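PDB 4ZXH: Abbfa_003403 from Acinetobacter baumannii, which appears to act as a nonribosomal peptide synthetase whose condensation, adenylation, peptidyl carrier and thioesterase domains join amino acids into a peptide and release it. Local coordinates for residues A[913-918]-A[945-950]; A[995-1000]-A[1035-1040]; A[909-914]-A[963-968]. All coordinates share one frame; numbering follows the deposited sequence.

Contact 1: residues A[913-918]-A[945-950]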
loop_
_atom_site.group_PDB
_atom_site.type_symbol
_atom_site.label_atom_id
_atom_site.label_comp_id
_atom_site.label_asym_id
_atom_site.label_seq_id
_atom_site.Cartn_x
_atom_site.Cartn_y
_atom_site.Cartn_z
ATOM N N TYR A 913 -15.305 -5.698 2.894
ATOM C CA TYR A 913 -16.696 -5.507 3.334
ATOM C C TYR A 913 -16.784 -4.265 4.239
ATOM O O TYR A 913 -15.924 -4.073 5.123
ATOM C CB TYR A 913 -17.214 -6.747 4.075
ATOM C CG TYR A 913 -17.060 -8.046 3.316
ATOM C CD1 TYR A 913 -18.114 -8.569 2.558
ATOM C CD2 TYR A 913 -15.875 -8.749 3.358
ATOM C CE1 TYR A 913 -17.980 -9.760 1.849
ATOM C CE2 TYR A 913 -15.721 -9.939 2.659
ATOM C CZ TYR A 913 -16.777 -10.442 1.907
ATOM O OH TYR A 913 -16.611 -11.623 1.213
ATOM N N VAL A 914 -17.783 -3.406 4.017
ATOM C CA VAL A 914 -17.904 -2.194 4.833
ATOM C C VAL A 914 -19.341 -1.915 5.281
ATOM O O VAL A 914 -20.292 -2.279 4.583
ATOM C CB VAL A 914 -17.365 -0.961 4.082
ATOM C CG1 VAL A 914 -15.851 -1.084 3.865
ATOM C CG2 VAL A 914 -18.077 -0.803 2.759
ATOM N N THR A 915 -19.489 -1.298 6.458
ATOM C CA THR A 915 -20.797 -0.800 6.939
ATOM C C THR A 915 -20.691 0.667 7.259
ATOM O O THR A 915 -19.623 1.139 7.628
ATOM C CB THR A 915 -21.307 -1.485 8.232
ATOM O OG1 THR A 915 -20.271 -1.450 9.225
ATOM C CG2 THR A 915 -21.686 -2.894 7.998
ATOM N N GLY A 916 -21.809 1.374 7.170
ATOM C CA GLY A 916 -21.839 2.786 7.491
ATOM C C GLY A 916 -23.156 3.433 7.133
ATOM O O GLY A 916 -23.976 2.831 6.441
ATOM N N GLN A 917 -23.351 4.665 7.596
ATOM C CA GLN A 917 -24.601 5.377 7.374
ATOM C C GLN A 917 -24.676 5.962 5.956
ATOM O O GLN A 917 -25.759 6.016 5.365
ATOM C CB GLN A 917 -24.776 6.474 8.425
ATOM N N GLU A 918 -23.533 6.380 5.407
ATOM C CA GLU A 918 -23.503 6.941 4.052
ATOM C C GLU A 918 -22.190 6.629 3.346
ATOM O O GLU A 918 -21.148 7.110 3.774
ATOM C CB GLU A 918 -23.720 8.459 4.092
ATOM N N ASP A 945 -25.200 -4.229 5.728
ATOM C CA ASP A 945 -25.904 -3.522 6.780
ATOM C C ASP A 945 -25.330 -3.876 8.153
ATOM O O ASP A 945 -25.052 -3.009 8.979
ATOM C CB ASP A 945 -27.387 -3.864 6.710
ATOM C CG ASP A 945 -28.205 -3.148 7.752
ATOM O OD1 ASP A 945 -27.916 -1.945 7.958
ATOM O OD2 ASP A 945 -29.130 -3.798 8.340
ATOM N N GLU A 946 -25.142 -5.166 8.385
ATOM C CA GLU A 946 -24.652 -5.657 9.665
ATOM C C GLU A 946 -23.671 -6.792 9.469
ATOM O O GLU A 946 -23.971 -7.779 8.778
ATOM C CB GLU A 946 -25.814 -6.129 10.547
ATOM C CG GLU A 946 -26.372 -5.028 11.425
ATOM C CD GLU A 946 -27.648 -5.433 12.126
ATOM O OE1 GLU A 946 -27.944 -6.648 12.163
ATOM O OE2 GLU A 946 -28.364 -4.531 12.620
ATOM N N PHE A 947 -22.502 -6.660 10.082
ATOM C CA PHE A 947 -21.520 -7.726 10.002
ATOM C C PHE A 947 -22.030 -8.933 10.780
ATOM O O PHE A 947 -22.471 -8.784 11.916
ATOM C CB PHE A 947 -20.169 -7.255 10.539
ATOM C CG PHE A 947 -19.401 -6.388 9.577
ATOM C CD1 PHE A 947 -19.908 -6.105 8.322
ATOM C CD2 PHE A 947 -18.167 -5.874 9.924
ATOM C CE1 PHE A 947 -19.198 -5.318 7.425
ATOM C CE2 PHE A 947 -17.442 -5.092 9.039
ATOM C CZ PHE A 947 -17.962 -4.811 7.782
ATOM N N PRO A 948 -21.994 -10.126 10.164
ATOM C CA PRO A 948 -22.443 -11.374 10.806
ATOM C C PRO A 948 -21.607 -11.691 12.033
ATOM O O PRO A 948 -20.376 -11.638 11.943
ATOM C CB PRO A 948 -22.211 -12.449 9.729
ATOM C CG PRO A 948 -21.981 -11.716 8.445
ATOM C CD PRO A 948 -21.408 -10.365 8.831
ATOM N N MET A 949 -22.251 -12.013 13.151
ATOM C CA MET A 949 -21.545 -12.337 14.392
ATOM C C MET A 949 -21.668 -13.825 14.696
ATOM O O MET A 949 -22.559 -14.512 14.173
ATOM C CB MET A 949 -22.098 -11.530 15.591
ATOM C CG MET A 949 -22.059 -10.014 15.482
ATOM S SD MET A 949 -20.388 -9.398 15.706
ATOM C CE MET A 949 -20.454 -7.788 14.908
ATOM N N THR A 950 -20.780 -14.319 15.555
ATOM C CA THR A 950 -20.942 -15.636 16.163
ATOM C C THR A 950 -21.815 -15.499 17.406
ATOM O O THR A 950 -22.161 -14.387 17.799
ATOM C CB THR A 950 -19.591 -16.255 16.537
ATOM O OG1 THR A 950 -18.976 -15.493 17.586
ATOM C CG2 THR A 950 -18.681 -16.275 15.344
#
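The ring of F947 has OG1 of T915 over one face, while at its edge, near the ring plane, lie the carbonyl oxygen of Y913 and CA of V914. The contact lies within the small C-terminal subdomain of the adenylation domain and joins strand 907-916, the middle of a three-stranded sheet, to the loop that has just left the neighbouring strand 940-943. The ring points CZ at the strand backbone, 3.4 Å from O of Y913 and 3.9 Å from CA of V914. From the strand side, CB of Y913 comes to 4.1 Å of CE1 of F947, but its phenol leads away, its OH bonded to the carbonyl of P961. The ring of F960 meets both aromatics, edge-to-face with Y913 and with planes at about 55° to F947. No hydrogen bond links the two segments; side chains of each pack against the other's backbone as well as against each other. With chi1 of T915 at 51°, OG1 sits between the backbone N and the carbonyl carbon, and the methyl swings beside the N. There CG2 has two neighbours, CE1 of F947 at 3.5 Å and the carbonyl oxygen of D945, also at 3.5 Å.

Contact 2: residues A[995-1000]-A[1035-1040]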
loop_
_atom_site.group_PDB
_atom_site.type_symbol
_atom_site.label_atom_id
_atom_site.label_comp_id
_atom_site.label_asym_id
_atom_site.label_seq_id
_atom_site.Cartn_x
_atom_site.Cartn_y
_atom_site.Cartn_z
ATOM N N VAL A 995 -8.248 4.121 -26.268
ATOM C CA VAL A 995 -8.002 4.149 -24.832
ATOM C C VAL A 995 -9.215 4.652 -24.081
ATOM O O VAL A 995 -9.753 5.716 -24.385
ATOM C CB VAL A 995 -6.785 5.036 -24.482
ATOM C CG1 VAL A 995 -6.763 5.390 -23.013
ATOM C CG2 VAL A 995 -5.480 4.343 -24.877
ATOM N N GLY A 996 -9.647 3.873 -23.100
ATOM C CA GLY A 996 -10.783 4.248 -22.292
ATOM C C GLY A 996 -10.305 4.950 -21.050
ATOM O O GLY A 996 -9.176 4.756 -20.630
ATOM N N ILE A 997 -11.175 5.739 -20.435
ATOM C CA ILE A 997 -10.769 6.563 -19.309
ATOM C C ILE A 997 -10.405 5.764 -18.047
ATOM O O ILE A 997 -9.925 6.343 -17.079
ATOM C CB ILE A 997 -11.862 7.586 -18.968
ATOM C CG1 ILE A 997 -13.103 6.892 -18.410
ATOM C CG2 ILE A 997 -12.206 8.431 -20.202
ATOM C CD1 ILE A 997 -14.179 7.859 -17.987
ATOM N N HIS A 998 -10.593 4.447 -18.061
ATOM C CA HIS A 998 -10.193 3.607 -16.924
ATOM C C HIS A 998 -8.985 2.717 -17.224
ATOM O O HIS A 998 -8.595 1.902 -16.404
ATOM C CB HIS A 998 -11.369 2.751 -16.459
ATOM C CG HIS A 998 -12.494 3.565 -15.908
ATOM N ND1 HIS A 998 -13.814 3.350 -16.243
ATOM C CD2 HIS A 998 -12.484 4.634 -15.078
ATOM C CE1 HIS A 998 -14.572 4.239 -15.627
ATOM N NE2 HIS A 998 -13.789 5.028 -14.911
ATOM N N ASP A 999 -8.397 2.883 -18.401
ATOM C CA ASP A 999 -7.197 2.140 -18.755
ATOM C C ASP A 999 -6.009 2.768 -18.081
ATOM O O ASP A 999 -5.831 3.983 -18.126
ATOM C CB ASP A 999 -6.988 2.100 -20.275
ATOM C CG ASP A 999 -8.027 1.240 -20.980
ATOM O OD1 ASP A 999 -8.686 0.425 -20.293
ATOM O OD2 ASP A 999 -8.185 1.375 -22.211
ATOM N N ASP A 1000 -5.195 1.925 -17.458
ATOM C CA ASP A 1000 -4.034 2.382 -16.715
ATOM C C ASP A 1000 -2.818 2.535 -17.643
ATOM O O ASP A 1000 -2.497 1.660 -18.460
ATOM C CB ASP A 1000 -3.747 1.420 -15.564
ATOM C CG ASP A 1000 -2.589 1.865 -14.695
ATOM O OD1 ASP A 1000 -1.429 1.868 -15.180
ATOM O OD2 ASP A 1000 -2.847 2.200 -13.518
ATOM N N SER A 1035 -2.978 7.441 -12.585
ATOM C CA SER A 1035 -2.498 6.881 -13.858
ATOM C C SER A 1035 -3.555 6.397 -14.881
ATOM O O SER A 1035 -3.215 5.839 -15.931
ATOM C CB SER A 1035 -1.542 5.729 -13.546
ATOM O OG SER A 1035 -2.120 4.870 -12.590
ATOM N N THR A 1036 -4.826 6.618 -14.588
ATOM C CA THR A 1036 -5.860 6.478 -15.606
ATOM C C THR A 1036 -6.276 7.852 -16.077
ATOM O O THR A 1036 -6.031 8.837 -15.384
ATOM C CB THR A 1036 -7.094 5.763 -15.092
ATOM O OG1 THR A 1036 -7.757 6.617 -14.147
ATOM C CG2 THR A 1036 -6.724 4.409 -14.464
ATOM N N VAL A 1037 -6.916 7.931 -17.242
ATOM C CA VAL A 1037 -7.362 9.229 -17.747
ATOM C C VAL A 1037 -8.409 9.827 -16.810
ATOM O O VAL A 1037 -8.391 11.028 -16.533
ATOM C CB VAL A 1037 -7.933 9.126 -19.154
ATOM C CG1 VAL A 1037 -8.556 10.445 -19.554
ATOM C CG2 VAL A 1037 -6.837 8.745 -20.126
ATOM N N GLU A 1038 -9.298 8.985 -16.285
ATOM C CA GLU A 1038 -10.316 9.500 -15.381
ATOM C C GLU A 1038 -9.682 10.198 -14.187
ATOM O O GLU A 1038 -10.010 11.355 -13.882
ATOM C CB GLU A 1038 -11.240 8.396 -14.879
ATOM C CG GLU A 1038 -12.511 8.955 -14.225
ATOM C CD GLU A 1038 -13.031 8.092 -13.095
ATOM O OE1 GLU A 1038 -12.200 7.508 -12.368
ATOM O OE2 GLU A 1038 -14.266 7.979 -12.946
ATOM N N ARG A 1039 -8.778 9.484 -13.514
ATOM C CA ARG A 1039 -8.244 9.954 -12.251
ATOM C C ARG A 1039 -7.374 11.191 -12.449
ATOM O O ARG A 1039 -7.425 12.128 -11.651
ATOM C CB ARG A 1039 -7.464 8.836 -11.559
ATOM C CG ARG A 1039 -8.392 7.897 -10.822
ATOM C CD ARG A 1039 -7.753 6.581 -10.377
ATOM N NE ARG A 1039 -6.546 6.696 -9.548
ATOM C CZ ARG A 1039 -6.466 7.364 -8.402
ATOM N NH1 ARG A 1039 -7.504 8.044 -7.916
ATOM N NH2 ARG A 1039 -5.327 7.377 -7.743
ATOM N N LEU A 1040 -6.591 11.201 -13.519
ATOM C CA LEU A 1040 -5.699 12.321 -13.789
ATOM C C LEU A 1040 -6.528 13.516 -14.208
ATOM O O LEU A 1040 -6.219 14.647 -13.866
ATOM C CB LEU A 1040 -4.683 11.942 -14.869
ATOM C CG LEU A 1040 -3.638 12.951 -15.351
ATOM C CD1 LEU A 1040 -2.686 13.382 -14.244
ATOM C CD2 LEU A 1040 -2.877 12.302 -16.488
#
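The imidazole of H998 and the carboxylate of E1038 stand at 90° to each other, and the acid comes up to the edge of the ring near its plane. NE2 of H998 lies 3.6 Å from OE2 of E1038, close without counting as a hydrogen bond; one face of the imidazole is covered by CG1 of I997. E1038 reaches this point with CG anti to its backbone N (chi1 -166°) and a bend at chi2, and R975 packs against it as well. In the backbone, N of E1038 donates to O of I997, 2.8 Å away, in the carbonyl plane and on a lone pair. This is the carrier protein, a four-helix bundle, and the type I turn G996 to D999 in its long first loop rests on the start of helix 1037-1046. T1036 is the N-cap there, its OG1 accepting from N of R1039 at 3.1 Å. On the apolar side, CG2 of I997 meets CG1 of V1037 at 4.2 Å, and L982 and F986 of helix 977-990 lie against V1037. At the other end OG of S1035 gives its proton to OD2 of D1000 at 2.9 Å, arriving 48° above the carboxylate plane. The other oxygen, OD1, accepts from the backbone N-H groups of F1002 and E1003.

Contact 3: residues A[909-914]-A[963-968]; sequences KLVAYV and PIFEQS
K909 and V911 face F965 and P963 across a gap too wide for strand pairing, with CA of V911 7.1 Å from CA of P963 and CA of K909 8.7 Å from CA of F965, and no hydrogen bond spans it. The strand is the central one of the three-stranded sheet in the adenylation C-terminal subdomain, and 963-968 is the linker leading on toward the carrier protein. P963 ends a Phe-Pro-x-Pro run that probably corresponds to the LPxP motif of such linkers. Residues alternate along the strand: L910 and A912 turn to helix 880-888, whereas K909 and V911 turn to the linker. The ring of F965 is sandwiched. On one face lies the aliphatic part of K909, extended through chi2 and chi3 and running past F965 in the opposite direction; its CD makes a CH-pi contact 3.8 Å from the ring centroid and only 13° off the normal. CB of P963 sits over the opposite face, offset toward the rim. At the edge, in plane, O of L910 is 3.8 Å from CE1 of F965. V911 wedges in obliquely with both methyls: chi1 at -167° puts CG1 anti to the backbone N and over CB of P963, at 3.8 Å, while CG2 lies 3.5 Å from CZ of F965 and 3.5 Å from CG of P963. A940 and T903, from the two flanking strands, also touch the phenyl ring. Further along, the phenol of Y913 crosses the proline at about a right angle, its OH 3.7 Å from CD of P963.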
loop_
_atom_site.group_PDB
_atom_site.type_symbol
_atom_site.label_atom_id
_atom_site.label_comp_id
_atom_site.label_asym_id
_atom_site.label_seq_id
_atom_site.Cartn_x
_atom_site.Cartn_y
_atom_site.Cartn_z
ATOM N N LYS A 909 -7.402 -12.825 -4.477
ATOM C CA LYS A 909 -7.735 -11.410 -4.508
ATOM C C LYS A 909 -8.306 -10.959 -3.168
ATOM O O LYS A 909 -8.887 -11.753 -2.423
ATOM C CB LYS A 909 -8.739 -11.110 -5.618
ATOM C CG LYS A 909 -8.206 -11.123 -7.043
ATOM C CD LYS A 909 -9.388 -10.892 -8.005
ATOM C CE LYS A 909 -8.999 -10.799 -9.480
ATOM N NZ LYS A 909 -8.200 -9.580 -9.802
ATOM N N LEU A 910 -8.130 -9.674 -2.878
ATOM C CA LEU A 910 -8.635 -9.031 -1.670
ATOM C C LEU A 910 -10.050 -8.512 -1.833
ATOM O O LEU A 910 -10.365 -7.919 -2.863
ATOM C CB LEU A 910 -7.728 -7.867 -1.295
ATOM C CG LEU A 910 -6.360 -8.290 -0.804
ATOM C CD1 LEU A 910 -5.480 -7.060 -0.671
ATOM C CD2 LEU A 910 -6.548 -8.955 0.512
ATOM N N VAL A 911 -10.879 -8.716 -0.802
ATOM C CA VAL A 911 -12.271 -8.224 -0.728
ATOM C C VAL A 911 -12.466 -7.346 0.489
ATOM O O VAL A 911 -12.072 -7.720 1.602
ATOM C CB VAL A 911 -13.286 -9.372 -0.599
ATOM C CG1 VAL A 911 -14.708 -8.877 -0.847
ATOM C CG2 VAL A 911 -12.934 -10.474 -1.539
ATOM N N ALA A 912 -13.102 -6.201 0.313
ATOM C CA ALA A 912 -13.388 -5.353 1.462
ATOM C C ALA A 912 -14.877 -5.259 1.715
ATOM O O ALA A 912 -15.630 -4.802 0.849
ATOM C CB ALA A 912 -12.803 -3.962 1.258
ATOM N N TYR A 913 -15.305 -5.698 2.894
ATOM C CA TYR A 913 -16.696 -5.507 3.334
ATOM C C TYR A 913 -16.784 -4.265 4.239
ATOM O O TYR A 913 -15.924 -4.073 5.123
ATOM C CB TYR A 913 -17.214 -6.747 4.075
ATOM C CG TYR A 913 -17.060 -8.046 3.316
ATOM C CD1 TYR A 913 -18.114 -8.569 2.558
ATOM C CD2 TYR A 913 -15.875 -8.749 3.358
ATOM C CE1 TYR A 913 -17.980 -9.760 1.849
ATOM C CE2 TYR A 913 -15.721 -9.939 2.659
ATOM C CZ TYR A 913 -16.777 -10.442 1.907
ATOM O OH TYR A 913 -16.611 -11.623 1.213
ATOM N N VAL A 914 -17.783 -3.406 4.017
ATOM C CA VAL A 914 -17.904 -2.194 4.833
ATOM C C VAL A 914 -19.341 -1.915 5.281
ATOM O O VAL A 914 -20.292 -2.279 4.583
ATOM C CB VAL A 914 -17.365 -0.961 4.082
ATOM C CG1 VAL A 914 -15.851 -1.084 3.865
ATOM C CG2 VAL A 914 -18.077 -0.803 2.759
ATOM N N PRO A 963 -17.672 -12.909 -2.717
ATOM C CA PRO A 963 -17.628 -11.822 -3.695
ATOM C C PRO A 963 -17.735 -12.352 -5.117
ATOM O O PRO A 963 -17.292 -13.467 -5.385
ATOM C CB PRO A 963 -16.250 -11.199 -3.461
ATOM C CG PRO A 963 -15.429 -12.348 -3.031
ATOM C CD PRO A 963 -16.336 -13.201 -2.172
ATOM N N ILE A 964 -18.321 -11.555 -6.001
ATOM C CA ILE A 964 -18.236 -11.782 -7.430
ATOM C C ILE A 964 -17.318 -10.732 -8.068
ATOM O O ILE A 964 -17.714 -9.589 -8.281
ATOM C CB ILE A 964 -19.615 -11.732 -8.055
ATOM C CG1 ILE A 964 -20.513 -12.773 -7.395
ATOM C CG2 ILE A 964 -19.535 -11.941 -9.526
ATOM C CD1 ILE A 964 -21.962 -12.684 -7.844
ATOM N N PHE A 965 -16.081 -11.110 -8.352
ATOM C CA PHE A 965 -15.101 -10.161 -8.897
ATOM C C PHE A 965 -15.342 -9.730 -10.346
ATOM O O PHE A 965 -15.616 -10.568 -11.206
ATOM C CB PHE A 965 -13.693 -10.750 -8.821
ATOM C CG PHE A 965 -13.186 -10.944 -7.431
ATOM C CD1 PHE A 965 -12.753 -9.861 -6.677
ATOM C CD2 PHE A 965 -13.131 -12.209 -6.870
ATOM C CE1 PHE A 965 -12.270 -10.044 -5.379
ATOM C CE2 PHE A 965 -12.652 -12.392 -5.577
ATOM C CZ PHE A 965 -12.216 -11.311 -4.837
ATOM N N GLU A 966 -15.215 -8.424 -10.603
ATOM C CA GLU A 966 -15.060 -7.898 -11.962
ATOM C C GLU A 966 -13.848 -8.557 -12.627
ATOM O O GLU A 966 -12.753 -8.561 -12.060
ATOM C CB GLU A 966 -14.878 -6.375 -11.947
ATOM C CG GLU A 966 -16.154 -5.552 -11.711
ATOM C CD GLU A 966 -15.911 -4.032 -11.758
ATOM O OE1 GLU A 966 -15.106 -3.575 -12.607
ATOM O OE2 GLU A 966 -16.534 -3.293 -10.956
ATOM N N GLN A 967 -14.029 -9.121 -13.818
ATOM C CA GLN A 967 -12.926 -9.817 -14.487
ATOM C C GLN A 967 -12.245 -8.917 -15.526
ATOM O O GLN A 967 -11.187 -9.251 -16.061
ATOM C CB GLN A 967 -13.420 -11.113 -15.141
ATOM N N SER A 968 -12.855 -7.768 -15.796
ATOM C CA SER A 968 -12.327 -6.816 -16.768
ATOM C C SER A 968 -12.891 -5.432 -16.489
ATOM O O SER A 968 -13.954 -5.307 -15.877
ATOM C CB SER A 968 -12.670 -7.255 -18.197
ATOM O OG SER A 968 -12.255 -6.292 -19.151
#

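Contacts 1 and 3 both use strand 907-916 and share Y913 and V914, with centres 16 Å apart: the chain leaving strand 940-943 first packs at the strand's end (945-950), then, after F960 and P961, returns beside its earlier residues (963-968). From there it runs into the carrier domain, where contact 2 lies; its nearest atoms are about 8 Å from contact 3 and about 17 Å from contact 1, so contact 2 touches neither of the others. In contact 2 the side chain of D1000 is about 10 Å from the bound 4'-phosphopantetheine. Together the three follow the passage from the adenylation domain to its carrier.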